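Local coordinates for argininosuccinate lyase (Chelativorans sp., PDB 6RXA), which is a C–N lyase of the aspartase/fumarase superfamily, an EDDS lyase that may also cleave argininosuccinate into fumarate and L-arginine, at residues 125-130 and 330-335; 390-395 and 409-414; 269-274 and 285-290; 165-170 and 438-443. The protein carries 2 engineered substitutions. All coordinates share one frame; numbering follows the deposited sequence.

Contact 1 (125-130 and 330-335); sequences RDQLLR and RSIDAL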
loop_
_atom_site.group_PDB
_atom_site.type_symbol
_atom_site.label_atom_id
_atom_site.label_comp_id
_atom_site.label_asym_id
_atom_site.label_seq_id
_atom_site.Cartn_x
_atom_site.Cartn_y
_atom_site.Cartn_z
ATOM N N ARG A 125 -5.758 -9.721 21.462
ATOM C CA ARG A 125 -6.383 -9.081 22.618
ATOM C C ARG A 125 -5.336 -8.716 23.664
ATOM O O ARG A 125 -5.301 -7.579 24.149
ATOM C CB ARG A 125 -7.437 -10.035 23.190
ATOM C CG ARG A 125 -8.157 -9.557 24.423
ATOM C CD ARG A 125 -9.213 -10.576 24.865
ATOM N NE ARG A 125 -8.600 -11.790 25.395
ATOM C CZ ARG A 125 -9.279 -12.872 25.766
ATOM N NH1 ARG A 125 -10.601 -12.918 25.636
ATOM N NH2 ARG A 125 -8.630 -13.905 26.270
ATOM N N ASP A 126 -4.460 -9.662 24.014
ATOM C CA ASP A 126 -3.397 -9.349 24.966
ATOM C C ASP A 126 -2.469 -8.277 24.404
ATOM O O ASP A 126 -2.048 -7.368 25.132
ATOM C CB ASP A 126 -2.608 -10.607 25.325
ATOM C CG ASP A 126 -3.182 -11.349 26.547
ATOM O OD1 ASP A 126 -4.108 -10.855 27.223
ATOM O OD2 ASP A 126 -2.695 -12.458 26.835
ATOM N N GLN A 127 -2.156 -8.348 23.105
ATOM C CA GLN A 127 -1.264 -7.356 22.511
ATOM C C GLN A 127 -1.927 -5.988 22.427
ATOM O O GLN A 127 -1.243 -4.960 22.489
ATOM C CB GLN A 127 -0.805 -7.821 21.136
ATOM C CG GLN A 127 0.118 -9.033 21.199
ATOM C CD GLN A 127 1.383 -8.782 21.989
ATOM O OE1 GLN A 127 2.177 -7.908 21.655
ATOM N NE2 GLN A 127 1.581 -9.556 23.051
ATOM N N LEU A 128 -3.251 -5.958 22.289
ATOM C CA LEU A 128 -3.975 -4.692 22.306
ATOM C C LEU A 128 -3.942 -4.058 23.690
ATOM O O LEU A 128 -3.741 -2.843 23.810
ATOM C CB LEU A 128 -5.395 -4.912 21.790
ATOM C CG LEU A 128 -6.277 -3.710 21.497
ATOM C CD1 LEU A 128 -5.539 -2.763 20.584
ATOM C CD2 LEU A 128 -7.552 -4.216 20.843
ATOM N N LEU A 129 -4.101 -4.847 24.760
ATOM C CA LEU A 129 -3.943 -4.284 26.098
ATOM C C LEU A 129 -2.508 -3.806 26.333
ATOM O O LEU A 129 -2.285 -2.743 26.921
ATOM C CB LEU A 129 -4.364 -5.290 27.167
ATOM C CG LEU A 129 -5.843 -5.664 27.115
ATOM C CD1 LEU A 129 -6.192 -6.636 28.228
ATOM C CD2 LEU A 129 -6.741 -4.442 27.199
ATOM N N ARG A 130 -1.520 -4.578 25.876
ATOM C CA ARG A 130 -0.125 -4.140 25.928
ATOM C C ARG A 130 0.060 -2.807 25.209
ATOM O O ARG A 130 0.748 -1.901 25.711
ATOM C CB ARG A 130 0.731 -5.229 25.283
ATOM C CG ARG A 130 2.215 -4.957 25.269
ATOM C CD ARG A 130 2.930 -5.977 24.392
ATOM N NE ARG A 130 4.381 -5.793 24.409
ATOM C CZ ARG A 130 5.190 -6.148 23.414
ATOM N NH1 ARG A 130 4.691 -6.706 22.306
ATOM N NH2 ARG A 130 6.495 -5.924 23.520
ATOM N N ARG A 330 6.222 -9.602 15.411
ATOM C CA ARG A 330 7.312 -8.654 15.215
ATOM C C ARG A 330 6.794 -7.260 14.879
ATOM O O ARG A 330 7.427 -6.268 15.244
ATOM C CB ARG A 330 8.295 -9.142 14.153
ATOM C CG ARG A 330 7.748 -9.334 12.759
ATOM C CD ARG A 330 8.842 -9.909 11.842
ATOM N NE ARG A 330 9.336 -11.206 12.316
ATOM C CZ ARG A 330 10.462 -11.391 13.010
ATOM N NH1 ARG A 330 11.255 -10.368 13.325
ATOM N NH2 ARG A 330 10.799 -12.614 13.392
ATOM N N SER A 331 5.654 -7.159 14.192
ATOM C CA SER A 331 5.096 -5.849 13.879
ATOM C C SER A 331 4.624 -5.143 15.140
ATOM O O SER A 331 4.899 -3.956 15.347
ATOM C CB SER A 331 3.955 -6.025 12.882
ATOM O OG SER A 331 3.373 -4.795 12.546
ATOM N N ILE A 332 3.908 -5.858 16.006
ATOM C CA ILE A 332 3.463 -5.243 17.244
ATOM C C ILE A 332 4.659 -4.908 18.115
ATOM O O ILE A 332 4.712 -3.844 18.744
ATOM C CB ILE A 332 2.439 -6.140 17.961
ATOM C CG1 ILE A 332 1.212 -6.317 17.067
ATOM C CG2 ILE A 332 2.055 -5.522 19.285
ATOM C CD1 ILE A 332 0.310 -7.495 17.469
ATOM N N ASP A 333 5.649 -5.808 18.161
ATOM C CA ASP A 333 6.827 -5.543 18.970
ATOM C C ASP A 333 7.524 -4.260 18.534
ATOM O O ASP A 333 8.028 -3.509 19.375
ATOM C CB ASP A 333 7.801 -6.708 18.875
ATOM C CG ASP A 333 7.290 -7.966 19.527
ATOM O OD1 ASP A 333 6.330 -7.908 20.320
ATOM O OD2 ASP A 333 7.882 -9.023 19.249
ATOM N N ALA A 334 7.568 -3.993 17.222
ATOM C CA ALA A 334 8.184 -2.759 16.737
ATOM C C ALA A 334 7.420 -1.532 17.216
ATOM O O ALA A 334 8.025 -0.525 17.606
ATOM C CB ALA A 334 8.231 -2.759 15.210
ATOM N N LEU A 335 6.086 -1.585 17.151
ATOM C CA LEU A 335 5.264 -0.483 17.628
ATOM C C LEU A 335 5.543 -0.193 19.089
ATOM O O LEU A 335 5.675 0.970 19.482
ATOM C CB LEU A 335 3.785 -0.814 17.416
ATOM C CG LEU A 335 2.785 0.228 17.914
ATOM C CD1 LEU A 335 1.480 0.128 17.107
ATOM C CD2 LEU A 335 2.468 0.086 19.402
HETATM O O HOH W 1 3.812 -9.365 19.844
HETATM O O HOH W 2 9.039 -4.703 21.731
#
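Arg130 reaches across to Asp333, and NH1 donates to OD1 of the aspartate at 2.8 Å in a nearly straight salt bridge (N-H...O 165°). The carboxylate oxygen lies at the edge of the guanidinium, close to its plane, although the carboxylate itself is turned steeply, 75° from that plane. NH1 also donates to Gln127 OE1, one turn back on its own helix, at 2.9 Å, so this one nitrogen is held by two acceptors that both lie in the guanidinium plane and fix its rotation. A first torsion that sends CG away from the backbone N, and a chain stretched from CG to NE, let the group span the gap between the helices. A methionine at this position would probably leave Asp333 without its cationic mate and the Gln127 amide less firmly held. Beside the polar group, Ile332 CG2 packs against Gln127 OE1 at 3.4 Å and Ile332 CD1 against Gln127 CB at 3.8 Å. Farther out, Leu335 turns to helix 236-262, while Leu128 and Leu129 face helices 168-193 and 451-500. Helices 112-147 and 329-348 run 10° apart here with axes 11.0 Å distant, a near-parallel pairing in the helical bundle characteristic of the aspartase/fumarase superfamily.

Contact 2 (390-395 and 409-414); sequences AHVVIT and DLVQEA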
loop_
_atom_site.group_PDB
_atom_site.type_symbol
_atom_site.label_atom_id
_atom_site.label_comp_id
_atom_site.label_asym_id
_atom_site.label_seq_id
_atom_site.Cartn_x
_atom_site.Cartn_y
_atom_site.Cartn_z
ATOM N N ALA A 390 3.125 42.855 5.313
ATOM C CA ALA A 390 4.051 42.130 4.451
ATOM C C ALA A 390 5.173 43.048 3.975
ATOM O O ALA A 390 6.334 42.626 3.890
ATOM C CB ALA A 390 3.311 41.519 3.267
ATOM N N HIS A 391 4.841 44.307 3.658
ATOM C CA HIS A 391 5.860 45.265 3.239
ATOM C C HIS A 391 6.824 45.558 4.382
ATOM O O HIS A 391 8.034 45.693 4.166
ATOM C CB HIS A 391 5.188 46.552 2.749
ATOM C CG HIS A 391 6.119 47.520 2.080
ATOM N ND1 HIS A 391 6.095 47.758 0.722
ATOM C CD2 HIS A 391 7.089 48.323 2.583
ATOM C CE1 HIS A 391 7.015 48.654 0.415
ATOM N NE2 HIS A 391 7.633 49.013 1.526
ATOM N N VAL A 392 6.311 45.643 5.609
ATOM C CA VAL A 392 7.190 45.796 6.759
ATOM C C VAL A 392 8.213 44.670 6.785
ATOM O O VAL A 392 9.417 44.898 6.938
ATOM C CB VAL A 392 6.377 45.849 8.064
ATOM C CG1 VAL A 392 7.320 45.753 9.256
ATOM C CG2 VAL A 392 5.533 47.130 8.123
ATOM N N VAL A 393 7.750 43.430 6.622
ATOM C CA VAL A 393 8.670 42.300 6.686
ATOM C C VAL A 393 9.686 42.366 5.556
ATOM O O VAL A 393 10.875 42.106 5.755
ATOM C CB VAL A 393 7.910 40.963 6.650
ATOM C CG1 VAL A 393 8.896 39.803 6.539
ATOM C CG2 VAL A 393 7.070 40.805 7.875
ATOM N N ILE A 394 9.221 42.640 4.337
ATOM C CA ILE A 394 10.129 42.692 3.193
ATOM C C ILE A 394 11.216 43.725 3.439
ATOM O O ILE A 394 12.410 43.454 3.262
ATOM C CB ILE A 394 9.341 42.980 1.903
ATOM C CG1 ILE A 394 8.443 41.777 1.573
ATOM C CG2 ILE A 394 10.281 43.281 0.744
ATOM C CD1 ILE A 394 7.444 42.038 0.475
ATOM N N THR A 395 10.820 44.917 3.879
ATOM C CA THR A 395 11.794 45.961 4.153
ATOM C C THR A 395 12.700 45.567 5.310
ATOM O O THR A 395 13.917 45.770 5.244
ATOM C CB THR A 395 11.068 47.272 4.444
ATOM O OG1 THR A 395 10.217 47.607 3.339
ATOM C CG2 THR A 395 12.070 48.388 4.662
ATOM N N ASP A 409 8.793 54.075 12.790
ATOM C CA ASP A 409 9.255 54.608 11.509
ATOM C C ASP A 409 9.070 53.592 10.387
ATOM O O ASP A 409 8.531 53.914 9.324
ATOM C CB ASP A 409 10.719 55.048 11.609
ATOM C CG ASP A 409 10.894 56.345 12.390
ATOM O OD1 ASP A 409 9.896 57.071 12.584
ATOM O OD2 ASP A 409 12.035 56.646 12.803
ATOM N N LEU A 410 9.505 52.352 10.605
ATOM C CA LEU A 410 9.398 51.339 9.560
ATOM C C LEU A 410 7.941 51.038 9.222
ATOM O O LEU A 410 7.598 50.830 8.051
ATOM C CB LEU A 410 10.131 50.076 10.008
ATOM C CG LEU A 410 10.357 49.024 8.930
ATOM C CD1 LEU A 410 11.266 49.550 7.852
ATOM C CD2 LEU A 410 10.947 47.763 9.524
ATOM N N VAL A 411 7.063 51.022 10.227
ATOM C CA VAL A 411 5.654 50.740 9.967
ATOM C C VAL A 411 5.013 51.882 9.188
ATOM O O VAL A 411 4.185 51.653 8.297
ATOM C CB VAL A 411 4.904 50.480 11.284
ATOM C CG1 VAL A 411 3.393 50.474 11.051
ATOM C CG2 VAL A 411 5.378 49.184 11.914
ATOM N N GLN A 412 5.342 53.129 9.535
ATOM C CA GLN A 412 4.753 54.248 8.811
ATOM C C GLN A 412 5.236 54.270 7.367
ATOM O O GLN A 412 4.445 54.515 6.447
ATOM C CB GLN A 412 5.068 55.571 9.507
ATOM C CG GLN A 412 4.440 55.738 10.889
ATOM C CD GLN A 412 2.916 55.764 10.872
ATOM O OE1 GLN A 412 2.290 56.230 9.917
ATOM N NE2 GLN A 412 2.312 55.260 11.941
ATOM N N GLU A 413 6.527 53.992 7.144
ATOM C CA GLU A 413 7.047 53.957 5.780
ATOM C C GLU A 413 6.330 52.903 4.947
ATOM O O GLU A 413 6.020 53.131 3.773
ATOM C CB GLU A 413 8.548 53.671 5.789
ATOM C CG GLU A 413 9.404 54.760 6.402
ATOM C CD GLU A 413 10.882 54.410 6.401
ATOM O OE1 GLU A 413 11.659 55.121 7.073
ATOM O OE2 GLU A 413 11.268 53.427 5.731
ATOM N N ALA A 414 6.077 51.731 5.530
ATOM C CA ALA A 414 5.390 50.682 4.791
ATOM C C ALA A 414 3.965 51.091 4.462
ATOM O O ALA A 414 3.486 50.842 3.349
ATOM C CB ALA A 414 5.380 49.400 5.622
#
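Val392 and Ala414 mark the closest passage of helices 382-399 and 408-419, which follow each other in the helical C-terminal region of argininosuccinate lyases. The axes cross at 120° and come within 8.8 Å, a spacing that the small Ala414 permits. Its methyl group bears on two neighbouring residues of the other helix, with CB 3.4 Å from Val392 CG2, a tight contact, and 3.6 Å from His391 CD2. The imidazole has Ala414 O over one face, and its ND1 is hydrogen-bonded to Gln418 OE1, one turn farther along helix 408-419. Val392 straddles the crossing: CG2 faces Ala414 and the backbone at Val411, while a chi1 of 170° carries CG1 clear of the backbone N to meet Leu410 CD2 at 4.2 Å. The other branch of the leucine, CD1, slides past Thr395 and presses on its CG2 at 3.5 Å, again close. The bond from Thr395 OG1 to His391 O, at 3.0 Å, probably helps to fix the rotation that turns CG2 to the leucine. That carbonyl takes Thr395 OG1 and Thr395 N from opposite faces of its plane. A serine at this point, lacking CG2, would probably open a gap beside Leu410 CD1 and leave the leucine tip freer to turn. Away from this interface, Ala390 and Val393 pack on Gly12 and Gln285 of the third subunit, and Ile406 from the connecting loop touches both Val392 and Val411. The result is an apolar interface between two consecutive helices crossing at a steep angle, as packed in the helical C-terminal region of argininosuccinate lyases.

Contact 3 (269-274 and 285-290); sequences VAELDA and QKKNPM. Engineered in segment 285-290: Met290 (natural residue Asp). With FMT (formic acid), chain C.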
loop_
_atom_site.group_PDB
_atom_site.type_symbol
_atom_site.label_atom_id
_atom_site.label_comp_id
_atom_site.label_asym_id
_atom_site.label_seq_id
_atom_site.Cartn_x
_atom_site.Cartn_y
_atom_site.Cartn_z
ATOM N N VAL A 269 16.887 24.315 18.727
ATOM C CA VAL A 269 15.958 24.716 19.782
ATOM C C VAL A 269 15.629 23.592 20.754
ATOM O O VAL A 269 14.971 23.849 21.773
ATOM C CB VAL A 269 14.664 25.355 19.239
ATOM C CG1 VAL A 269 14.993 26.673 18.535
ATOM C CG2 VAL A 269 13.963 24.375 18.341
ATOM N N ALA A 270 16.060 22.363 20.480
ATOM C CA ALA A 270 15.963 21.299 21.456
ATOM C C ALA A 270 17.147 20.369 21.242
ATOM O O ALA A 270 17.762 20.345 20.172
ATOM C CB ALA A 270 14.662 20.498 21.352
ATOM N N GLU A 271 17.459 19.610 22.283
ATOM C CA GLU A 271 18.524 18.619 22.223
ATOM C C GLU A 271 18.025 17.321 22.837
ATOM O O GLU A 271 17.419 17.338 23.915
ATOM C CB GLU A 271 19.760 19.114 22.976
ATOM C CG GLU A 271 20.985 18.235 22.755
ATOM C CD GLU A 271 22.276 18.816 23.335
ATOM O OE1 GLU A 271 23.254 18.053 23.437
ATOM O OE2 GLU A 271 22.321 20.021 23.673
ATOM N N LEU A 272 18.274 16.208 22.158
ATOM C CA LEU A 272 17.964 14.918 22.738
ATOM C C LEU A 272 18.849 14.664 23.948
ATOM O O LEU A 272 20.023 15.041 23.978
ATOM C CB LEU A 272 18.247 13.822 21.722
ATOM C CG LEU A 272 17.299 13.755 20.536
ATOM C CD1 LEU A 272 17.816 12.752 19.501
ATOM C CD2 LEU A 272 15.881 13.371 20.965
ATOM N N ASP A 273 18.289 13.994 24.946
ATOM C CA ASP A 273 19.137 13.447 25.997
ATOM C C ASP A 273 20.180 12.525 25.370
ATOM O O ASP A 273 19.893 11.789 24.423
ATOM C CB ASP A 273 18.308 12.661 27.007
ATOM C CG ASP A 273 19.076 12.374 28.273
ATOM O OD1 ASP A 273 19.153 13.290 29.126
ATOM O OD2 ASP A 273 19.633 11.263 28.391
ATOM N N ALA A 274 21.396 12.564 25.919
ATOM C CA ALA A 274 22.472 11.710 25.431
ATOM C C ALA A 274 22.056 10.248 25.336
ATOM O O ALA A 274 22.503 9.532 24.435
ATOM C CB ALA A 274 23.676 11.803 26.377
ATOM N N GLN A 285 31.935 14.601 15.383
ATOM C CA GLN A 285 31.015 15.633 15.828
ATOM C C GLN A 285 29.574 15.149 15.957
ATOM O O GLN A 285 28.756 15.871 16.539
ATOM C CB GLN A 285 31.060 16.859 14.893
ATOM C CG GLN A 285 30.198 16.793 13.634
ATOM C CD GLN A 285 30.803 16.004 12.502
ATOM O OE1 GLN A 285 31.883 15.434 12.618
ATOM N NE2 GLN A 285 30.077 15.946 11.380
ATOM N N LYS A 286 29.228 13.967 15.443
ATOM C CA LYS A 286 27.819 13.625 15.319
ATOM C C LYS A 286 27.168 13.320 16.669
ATOM O O LYS A 286 27.671 12.518 17.463
ATOM C CB LYS A 286 27.604 12.436 14.387
ATOM C CG LYS A 286 27.721 12.725 12.908
ATOM C CD LYS A 286 26.751 13.811 12.475
ATOM C CE LYS A 286 26.256 13.590 11.054
ATOM N NZ LYS A 286 25.298 12.475 10.998
ATOM N N LYS A 287 26.018 13.936 16.903
ATOM C CA LYS A 287 25.076 13.500 17.930
ATOM C C LYS A 287 23.821 13.141 17.145
ATOM O O LYS A 287 23.030 14.024 16.794
ATOM C CB LYS A 287 24.838 14.584 18.968
ATOM C CG LYS A 287 23.882 14.118 20.053
ATOM C CD LYS A 287 23.801 15.081 21.213
ATOM C CE LYS A 287 22.681 14.669 22.154
ATOM N NZ LYS A 287 22.819 15.280 23.526
ATOM N N ASN A 288 23.648 11.859 16.840
ATOM C CA ASN A 288 22.683 11.437 15.828
ATOM C C ASN A 288 21.350 11.051 16.465
ATOM O O ASN A 288 21.322 10.354 17.484
ATOM C CB ASN A 288 23.207 10.237 15.061
ATOM C CG ASN A 288 24.229 10.611 14.024
ATOM O OD1 ASN A 288 24.176 11.694 13.442
ATOM N ND2 ASN A 288 25.150 9.703 13.766
ATOM N N PRO A 289 20.244 11.459 15.830
ATOM C CA PRO A 289 18.899 11.165 16.366
ATOM C C PRO A 289 18.425 9.763 15.999
ATOM O O PRO A 289 17.386 9.561 15.367
ATOM C CB PRO A 289 18.049 12.270 15.727
ATOM C CG PRO A 289 18.714 12.485 14.376
ATOM C CD PRO A 289 20.191 12.341 14.647
ATOM N N MET A 290 19.210 8.769 16.406
ATOM C CA MET A 290 18.938 7.392 16.026
ATOM C C MET A 290 17.633 6.885 16.625
ATOM O O MET A 290 16.932 6.087 15.986
ATOM C CB MET A 290 20.122 6.537 16.467
ATOM C CG MET A 290 20.065 5.119 15.995
ATOM S SD MET A 290 20.044 4.952 14.201
ATOM C CE MET A 290 21.141 3.539 14.005
HETATM C C FMT C . 26.345 9.050 10.288
HETATM O O1 FMT C . 26.435 9.959 11.128
HETATM O O2 FMT C . 25.985 9.244 9.113
#
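Leu272 and Pro289 are the nearest backbone pair, with CA atoms 7.5 Å apart, where the chain leaving the short strand 270-271 passes the end of the irregular segment 285-290. The latter closes the superfamily signature loop, and Pro289, centre of an inverse gamma turn, is the N-cap of helix 290-301, whose first residue is the engineered Met290. Lys287 carries the contact. Its chain is anti at every torsion, beginning with chi1 at -179°, and this full extension lets the ammonium reach two oxygens at the strand end. NZ donates to Glu271 OE1 at 2.8 Å, a salt bridge on the anti side of the carboxylate and somewhat out of its plane, and to Leu272 O at 2.8 Å, nearly in line with the C=O bond (163°). A charged anchor thus ties the loop to the strand end, and beside it Leu272 CD1 packs across the proline at 3.8 Å from Pro289 CB. The flanking side chains, Lys286 and Asn288, belong instead to the active site, where they bind succinate and fumarate in other structures of this enzyme. Here a formate, likely carried over from the crystallisation medium, is bound by both. Thr158 of the third subunit bonds both this ligand and Lys286 NZ, and Asn113 of the second subunit also grips the formate, so three chains build the pocket. Lys286, bent along its chain, brings NZ to 2.8 Å from Asn288 OD1, which orients the amide. Formate O1 accepts from two donors of this segment, Lys286 NZ at 2.8 Å and Asn288 ND2 at 2.9 Å.

Contact 4 (165-170 and 438-443); sequences PITLGH and QNVLRR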
loop_
_atom_site.group_PDB
_atom_site.type_symbol
_atom_site.label_atom_id
_atom_site.label_comp_id
_atom_site.label_asym_id
_atom_site.label_seq_id
_atom_site.Cartn_x
_atom_site.Cartn_y
_atom_site.Cartn_z
ATOM N N PRO A 165 3.791 32.647 17.634
ATOM C CA PRO A 165 4.292 32.189 18.938
ATOM C C PRO A 165 3.289 31.300 19.665
ATOM O O PRO A 165 2.091 31.584 19.696
ATOM C CB PRO A 165 4.521 33.498 19.712
ATOM C CG PRO A 165 4.571 34.576 18.655
ATOM C CD PRO A 165 3.597 34.106 17.615
ATOM N N ILE A 166 3.810 30.223 20.268
ATOM C CA ILE A 166 3.050 29.341 21.148
ATOM C C ILE A 166 3.930 29.037 22.356
ATOM O O ILE A 166 4.873 29.775 22.652
ATOM C CB ILE A 166 2.626 28.052 20.422
ATOM C CG1 ILE A 166 3.850 27.275 19.942
ATOM C CG2 ILE A 166 1.705 28.369 19.257
ATOM C CD1 ILE A 166 3.575 25.791 19.699
ATOM N N THR A 167 3.641 27.937 23.049
ATOM C CA THR A 167 4.554 27.412 24.055
ATOM C C THR A 167 4.770 25.930 23.785
ATOM O O THR A 167 3.969 25.275 23.109
ATOM C CB THR A 167 4.006 27.565 25.476
ATOM O OG1 THR A 167 2.860 26.712 25.613
ATOM C CG2 THR A 167 3.623 29.001 25.760
ATOM N N LEU A 168 5.862 25.391 24.328
ATOM C CA LEU A 168 6.090 23.954 24.221
ATOM C C LEU A 168 4.941 23.164 24.843
ATOM O O LEU A 168 4.546 22.116 24.317
ATOM C CB LEU A 168 7.441 23.593 24.843
ATOM C CG LEU A 168 7.825 22.111 24.863
ATOM C CD1 LEU A 168 7.806 21.512 23.458
ATOM C CD2 LEU A 168 9.184 21.943 25.501
ATOM N N GLY A 169 4.380 23.653 25.954
ATOM C CA GLY A 169 3.220 22.992 26.531
ATOM C C GLY A 169 2.043 22.909 25.578
ATOM O O GLY A 169 1.372 21.883 25.483
ATOM N N HIS A 170 1.739 24.017 24.900
ATOM C CA HIS A 170 0.654 24.029 23.924
ATOM C C HIS A 170 0.880 23.001 22.823
ATOM O O HIS A 170 -0.041 22.272 22.441
ATOM C CB HIS A 170 0.553 25.442 23.355
ATOM C CG HIS A 170 -0.461 25.597 22.273
ATOM N ND1 HIS A 170 -0.105 25.877 20.973
ATOM C CD2 HIS A 170 -1.813 25.523 22.291
ATOM C CE1 HIS A 170 -1.198 25.960 20.234
ATOM N NE2 HIS A 170 -2.248 25.752 21.011
ATOM N N GLN A 438 3.425 38.465 24.800
ATOM C CA GLN A 438 2.089 39.041 24.655
ATOM C C GLN A 438 1.304 38.362 23.538
ATOM O O GLN A 438 0.074 38.267 23.621
ATOM C CB GLN A 438 2.143 40.554 24.446
ATOM C CG GLN A 438 2.725 41.311 25.627
ATOM C CD GLN A 438 1.972 41.074 26.923
ATOM O OE1 GLN A 438 0.747 41.171 26.973
ATOM N NE2 GLN A 438 2.708 40.756 27.978
ATOM N N ASN A 439 1.984 37.892 22.480
ATOM C CA ASN A 439 1.279 37.127 21.452
ATOM C C ASN A 439 0.654 35.880 22.067
ATOM O O ASN A 439 -0.468 35.490 21.717
ATOM C CB ASN A 439 2.227 36.685 20.327
ATOM C CG ASN A 439 2.462 37.749 19.287
ATOM O OD1 ASN A 439 2.284 37.503 18.094
ATOM N ND2 ASN A 439 2.897 38.914 19.718
ATOM N N VAL A 440 1.393 35.212 22.961
ATOM C CA VAL A 440 0.879 34.014 23.611
ATOM C C VAL A 440 -0.281 34.368 24.526
ATOM O O VAL A 440 -1.350 33.752 24.468
ATOM C CB VAL A 440 2.008 33.300 24.376
ATOM C CG1 VAL A 440 1.442 32.214 25.245
ATOM C CG2 VAL A 440 3.019 32.708 23.390
ATOM N N LEU A 441 -0.098 35.396 25.361
ATOM C CA LEU A 441 -1.128 35.764 26.326
ATOM C C LEU A 441 -2.423 36.184 25.641
ATOM O O LEU A 441 -3.519 35.920 26.156
ATOM C CB LEU A 441 -0.611 36.882 27.230
ATOM C CG LEU A 441 0.519 36.509 28.185
ATOM C CD1 LEU A 441 0.904 37.718 29.055
ATOM C CD2 LEU A 441 0.128 35.328 29.041
ATOM N N ARG A 442 -2.331 36.861 24.494
ATOM C CA ARG A 442 -3.541 37.275 23.790
ATOM C C ARG A 442 -4.327 36.096 23.226
ATOM O O ARG A 442 -5.542 36.218 23.029
ATOM C CB ARG A 442 -3.187 38.246 22.660
ATOM C CG ARG A 442 -2.943 39.655 23.159
ATOM C CD ARG A 442 -2.797 40.634 22.019
ATOM N NE ARG A 442 -1.513 40.505 21.341
ATOM C CZ ARG A 442 -0.424 41.209 21.650
ATOM N NH1 ARG A 442 -0.449 42.111 22.624
ATOM N NH2 ARG A 442 0.697 41.020 20.967
ATOM N N ARG A 443 -3.671 34.967 22.968
ATOM C CA ARG A 443 -4.323 33.791 22.391
ATOM C C ARG A 443 -4.822 32.917 23.536
ATOM O O ARG A 443 -4.237 31.883 23.876
ATOM C CB ARG A 443 -3.356 33.054 21.474
ATOM C CG ARG A 443 -3.028 33.818 20.195
ATOM C CD ARG A 443 -1.835 33.212 19.453
ATOM N NE ARG A 443 -1.779 33.781 18.109
ATOM C CZ ARG A 443 -1.414 35.031 17.846
ATOM N NH1 ARG A 443 -1.428 35.491 16.597
ATOM N NH2 ARG A 443 -1.035 35.830 18.834
#
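Ile166 and Val440 bring the two backbones to a CA separation of 5.7 Å where strand 165-167 crosses helix 438-442 at 74°, the axes 7.3 Å apart. The strand is the end of the second arm of the beta hairpin 153-158/161-167 and leads directly into the long helix 168-193. The contact therefore sets the root of this hairpin against the C-terminal region. Val440 fills the crossing with both branches: CG2 rests on Ile166 O at 3.5 Å, and CG1 meets Thr167 CG2 at 3.9 Å, the two side chains lying about at right angles. Pro165 lies obliquely over Asn439, its CG 3.6 Å from Asn439 CB, while the amide OD1 flanks Pro165 CD. The polar end of that asparagine is held from its own chain, ND2 donating to Asp435 O and Ala433 O. Pro165 O is buried here and finds no hydrogen-bonding partner, having only carbons such as Val440 CG2 beside it across this contact. Arg443 comes up at the end of the helix, with CD near Pro165 O. Its guanidinium is salt-bridged to Asp369 and bonded through NE to Gln164, just before the strand segment, while NH2 donates to Asn439 O at 3.0 Å. On the other flank, Ile166 packs on Ala204 of the fourth subunit. The strand-to-helix junction is capped by Thr167, whose OG1 accepts from His170 N at 3.0 Å in a nearly straight bond (165°).

Overall arrangement
From the N terminus, the chain first passes 125-130 on helix 112-147 and then 165-170 at the foot of the hairpin, both awaiting distant partners. Contact 3 closes first, a short loop between 269-274 and 285-290 that lies within the spans of contacts 1 and 4. Next, 330-335 returns to 125-130, completing contact 1 in the helical bundle. Contact 2 then forms locally between successive C-terminal helices, and 438-443 finally closes contact 4, which encloses contacts 2 and 3 but crosses contact 1. Contact 4 thus joins the hairpin to the C-terminal region, contact 2 lying about 25 Å away between centres. Contacts 2 and 3 both touch the third subunit.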